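Local coordinates for Thiol:disulfide interchange protein DsbA (Pseudomonas aeruginosa, PDB 4ZL8) that probably drives disulfide-bond formation in the periplasm by handing its own disulfide on to other proteins through a thioredoxin fold, at residues 95-98 and 99-103; 112-115 and 116-120. The protein carries 1 engineered substitution. All coordinates share one frame; numbering follows the deposited sequence. Where two conformers were deposited one is given.

How the interactions relate
Both contacts are local, each within one continuous stretch, and each lies where a helix runs into a loop: interaction 1 after helix 87-99, interaction 2 after helix 108-116. Each is partly buried, with interaction 2 having more exposed residues. Backbone carbonyls collect two amide donors in both, and one water ties a helical carbonyl to the carbonyl of the last residue. The side chains differ: residues 95-103 bring an imidazole and a carboxylate that bond to tyrosines near the predicted redox cysteines, whereas residues 112-120 pack mainly through apolar groups, apart from an Asp113 to Lys122 salt bridge. The two meet directly, Ala97 CB lying 3.5 Å from Phe114 CZ, and Lys103 CD also rests on the Phe114 ring.

Interaction 1 of 2, residues 95-98 and 99-103; sequences FEAI and HKEHK
The carbonyl oxygen of Glu96 accepts two backbone hydrogen bonds, from Lys100 N at 2.8 Å and from Glu101 N at 3.1 Å. The second donor lies in the carbonyl plane, whereas the first is tilted 28° from it. One residue on, Ala97 O takes Lys103 N at 2.9 Å and only a weak bond from Glu101 N; between these two donors, His102 turns the chain with a positive phi of 65°. A water bridges Ile98 O and Lys103 O, 2.7 Å from each, and donates to both.

Among the side chains, His99 lies alongside Phe95, pointing the same way. Their rings meet rim to rim, centroids 6.0 Å apart and His99 CD2 3.8 Å from Phe95 CD1, neither over the other's face. Ile98 CG2 instead sits over one face of the imidazole, 4.0 Å from its centroid. The Glu96 chain bends at chi2 (74°), which brings OE2 to 3.3 Å from the methylene Lys100 CG, while Lys100 NZ stays too distant for a salt bridge.

Two polar atoms are bonded outside: Glu96 OE1 to Tyr41 OH and His99 NE2 to Tyr35 O, and Tyr41 also stacks on His99. These bonds tie the helix end to residues flanking the predicted redox pair Cys37 and Cys40, and should restrict rotation of the imidazole.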
loop_
_atom_site.group_PDB
_atom_site.type_symbol
_atom_site.label_atom_id
_atom_site.label_comp_id
_atom_site.label_asym_id
_atom_site.label_seq_id
_atom_site.Cartn_x
_atom_site.Cartn_y
_atom_site.Cartn_z
ATOM N N PHE A 95 -0.426 12.011 4.343
ATOM C CA PHE A 95 0.685 12.328 3.458
ATOM C C PHE A 95 1.045 13.812 3.541
ATOM O O PHE A 95 2.240 14.167 3.564
ATOM C CB PHE A 95 0.364 11.949 2.008
ATOM C CG PHE A 95 0.877 10.592 1.590
ATOM C CD1 PHE A 95 2.239 10.345 1.513
ATOM C CD2 PHE A 95 0.002 9.572 1.239
ATOM C CE1 PHE A 95 2.724 9.125 1.115
ATOM C CE2 PHE A 95 0.494 8.344 0.840
ATOM C CZ PHE A 95 1.840 8.122 0.768
ATOM N N GLU A 96 0.052 14.696 3.544
ATOM C CA GLU A 96 0.332 16.121 3.539
ATOM C C GLU A 96 0.958 16.547 4.881
ATOM O O GLU A 96 1.872 17.385 4.908
ATOM C CB GLU A 96 -0.935 16.932 3.225
ATOM C CG GLU A 96 -0.659 18.308 2.636
ATOM C CD GLU A 96 -0.203 18.288 1.161
ATOM O OE1 GLU A 96 0.027 17.199 0.561
ATOM O OE2 GLU A 96 -0.067 19.389 0.592
ATOM N N ALA A 97 0.482 15.966 5.975
ATOM C CA ALA A 97 1.031 16.308 7.299
ATOM C C ALA A 97 2.534 16.001 7.358
ATOM O O ALA A 97 3.334 16.793 7.839
ATOM C CB ALA A 97 0.307 15.546 8.380
ATOM N N ILE A 98 2.891 14.837 6.850
ATOM C CA ILE A 98 4.270 14.367 6.931
ATOM C C ILE A 98 5.176 15.114 5.970
ATOM O O ILE A 98 6.268 15.504 6.339
ATOM C CB ILE A 98 4.317 12.865 6.685
ATOM C CG1 ILE A 98 3.710 12.136 7.883
ATOM C CG2 ILE A 98 5.748 12.378 6.432
ATOM C CD1 ILE A 98 3.411 10.652 7.664
ATOM N N HIS A 99 4.712 15.381 4.757
ATOM C CA HIS A 99 5.581 15.930 3.727
ATOM C C HIS A 99 5.489 17.427 3.547
ATOM O O HIS A 99 6.413 18.030 3.070
ATOM C CB HIS A 99 5.344 15.236 2.382
ATOM C CG HIS A 99 5.719 13.800 2.410
ATOM N ND1 HIS A 99 7.001 13.361 2.140
ATOM C CD2 HIS A 99 5.006 12.704 2.741
ATOM C CE1 HIS A 99 7.048 12.051 2.286
ATOM N NE2 HIS A 99 5.855 11.624 2.652
ATOM N N LYS A 100 4.373 18.030 3.912
ATOM C CA LYS A 100 4.254 19.474 3.770
ATOM C C LYS A 100 4.255 20.183 5.121
ATOM O O LYS A 100 4.819 21.277 5.236
ATOM C CB LYS A 100 2.990 19.826 2.980
ATOM C CG LYS A 100 3.055 19.422 1.510
ATOM C CD LYS A 100 4.330 19.903 0.826
ATOM C CE LYS A 100 4.336 19.551 -0.659
ATOM N NZ LYS A 100 5.686 19.150 -1.139
ATOM N N GLU A 101 3.636 19.582 6.132
ATOM C CA GLU A 101 3.463 20.261 7.418
ATOM C C GLU A 101 4.540 19.899 8.445
ATOM O O GLU A 101 4.481 20.343 9.584
ATOM C CB GLU A 101 2.089 19.961 7.999
ATOM C CG GLU A 101 0.912 20.292 7.083
ATOM C CD GLU A 101 -0.394 19.688 7.603
ATOM O OE1 GLU A 101 -0.489 19.422 8.820
ATOM O OE2 GLU A 101 -1.317 19.465 6.795
ATOM N N HIS A 102 5.500 19.072 8.045
ATOM C CA HIS A 102 6.627 18.726 8.906
ATOM C C HIS A 102 6.237 17.942 10.163
ATOM O O HIS A 102 6.998 17.906 11.135
ATOM C CB HIS A 102 7.395 19.998 9.302
ATOM C CG HIS A 102 7.918 20.779 8.133
ATOM N ND1 HIS A 102 8.648 20.197 7.118
ATOM C CD2 HIS A 102 7.819 22.093 7.820
ATOM C CE1 HIS A 102 8.974 21.119 6.229
ATOM N NE2 HIS A 102 8.486 22.279 6.632
ATOM N N LYS A 103 5.073 17.296 10.148
ATOM C CA LYS A 103 4.653 16.515 11.298
ATOM C C LYS A 103 5.302 15.138 11.235
ATOM O O LYS A 103 5.323 14.498 10.180
ATOM C CB LYS A 103 3.127 16.406 11.352
ATOM C CG LYS A 103 2.472 17.767 11.559
ATOM C CD LYS A 103 0.969 17.691 11.611
ATOM C CE LYS A 103 0.354 19.070 11.826
ATOM N NZ LYS A 103 0.590 19.584 13.192
HETATM O O HOH W 1 7.495 14.716 8.594
#

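Interaction 2 of 2, residues 112-115 and 116-120; sequences ADFL and AGKGV
The Phe114 ring is met obliquely by the Lys118 chain, whose CE lies 3.9 Å from Phe114 CE1; Lys118 was modelled in two conformers, and the contact, which holds for the one described, is therefore tentative. Phe114 reaches this place with CG anti to the backbone nitrogen (chi1 167°), and Lys118 bends at chi2 to cross it. Leu105, from the loop before helix 108-116, also packs against Phe114.

A second flat group, the Leu115 carbonyl, is approached from both faces. Lys118 N, 2.8 Å from Leu115 O, and Val120 N, 3.0 Å from Leu115 O, lie well out of the carbonyl plane on opposite sides, neither on a lone pair. Earlier in the helix, Ala116 N keeps its regular bond to Ala112 O, 2.9 Å. A water donating to Ala112 O and Val120 O spans the turn.

Leu115 CB and Val120 CB touch at 3.8 Å, an apolar contact that continues into Leu81 and Met84 of helix 70-84. Gly119 makes the reversal at a positive phi of 97°, with backbone angles that call for glycine. With Gly119 N bonded to Ala116 O at 3.0 Å and Val120 N to Leu115 O, the arrangement is a Schellman motif, with Gly119 as C-prime residue, ending helix 108-116.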
loop_
_atom_site.group_PDB
_atom_site.type_symbol
_atom_site.label_atom_id
_atom_site.label_comp_id
_atom_site.label_asym_id
_atom_site.label_seq_id
_atom_site.Cartn_x
_atom_site.Cartn_y
_atom_site.Cartn_z
ATOM N N ALA A 112 -2.712 10.356 17.295
ATOM C CA ALA A 112 -4.095 10.524 17.710
ATOM C C ALA A 112 -4.459 12.000 17.752
ATOM O O ALA A 112 -5.558 12.392 17.385
ATOM C CB ALA A 112 -4.317 9.889 19.068
ATOM N N ASP A 113 -3.544 12.832 18.235
ATOM C CA ASP A 113 -3.801 14.258 18.340
ATOM C C ASP A 113 -3.996 14.871 16.950
ATOM O O ASP A 113 -4.914 15.658 16.727
ATOM C CB ASP A 113 -2.663 14.943 19.092
ATOM C CG ASP A 113 -2.699 14.658 20.576
ATOM O OD1 ASP A 113 -3.730 14.136 21.054
ATOM O OD2 ASP A 113 -1.700 14.960 21.268
ATOM N N PHE A 114 -3.141 14.498 16.013
ATOM C CA PHE A 114 -3.297 14.965 14.645
ATOM C C PHE A 114 -4.606 14.459 14.045
ATOM O O PHE A 114 -5.361 15.229 13.435
ATOM C CB PHE A 114 -2.133 14.495 13.768
ATOM C CG PHE A 114 -2.397 14.669 12.297
ATOM C CD1 PHE A 114 -2.402 15.921 11.736
ATOM C CD2 PHE A 114 -2.696 13.588 11.495
ATOM C CE1 PHE A 114 -2.689 16.084 10.395
ATOM C CE2 PHE A 114 -2.978 13.761 10.151
ATOM C CZ PHE A 114 -2.972 14.992 9.613
ATOM N N LEU A 115 -4.853 13.170 14.183
ATOM C CA LEU A 115 -5.995 12.534 13.540
ATOM C C LEU A 115 -7.313 13.028 14.126
ATOM O O LEU A 115 -8.315 13.088 13.420
ATOM C CB LEU A 115 -5.866 11.022 13.625
ATOM C CG LEU A 115 -4.727 10.429 12.793
ATOM C CD1 LEU A 115 -4.478 9.003 13.250
ATOM C CD2 LEU A 115 -5.045 10.513 11.287
ATOM N N ALA A 116 -7.321 13.428 15.399
ATOM C CA ALA A 116 -8.506 14.019 16.004
ATOM C C ALA A 116 -8.941 15.253 15.223
ATOM O O ALA A 116 -10.138 15.530 15.061
ATOM C CB ALA A 116 -8.245 14.377 17.481
ATOM N N GLY A 117 -7.973 16.032 14.759
ATOM C CA GLY A 117 -8.249 17.202 13.957
ATOM C C GLY A 117 -8.929 16.878 12.639
ATOM O O GLY A 117 -9.542 17.756 12.020
ATOM N N LYS A 118 -8.799 15.622 12.227
ATOM C CA LYS A 118 -9.396 15.141 10.986
ATOM C C LYS A 118 -10.645 14.296 11.256
ATOM O O LYS A 118 -11.159 13.637 10.347
ATOM C CB LYS A 118 -8.362 14.344 10.185
ATOM C CG LYS A 118 -7.081 15.124 9.889
ATOM C CD LYS A 118 -7.342 16.392 9.111
ATOM C CE LYS A 118 -6.059 17.196 8.871
ATOM N NZ LYS A 118 -6.297 18.365 7.986
ATOM N N GLY A 119 -11.136 14.328 12.494
ATOM C CA GLY A 119 -12.393 13.669 12.856
ATOM C C GLY A 119 -12.256 12.286 13.477
ATOM O O GLY A 119 -13.265 11.710 13.897
ATOM N N VAL A 120 -11.049 11.759 13.579
ATOM C CA VAL A 120 -10.848 10.412 14.087
ATOM C C VAL A 120 -10.920 10.368 15.613
ATOM O O VAL A 120 -10.206 11.102 16.297
ATOM C CB VAL A 120 -9.500 9.859 13.612
ATOM C CG1 VAL A 120 -9.247 8.430 14.109
ATOM C CG2 VAL A 120 -9.440 9.909 12.101
HETATM O O HOH W 2 -7.332 10.251 16.769
#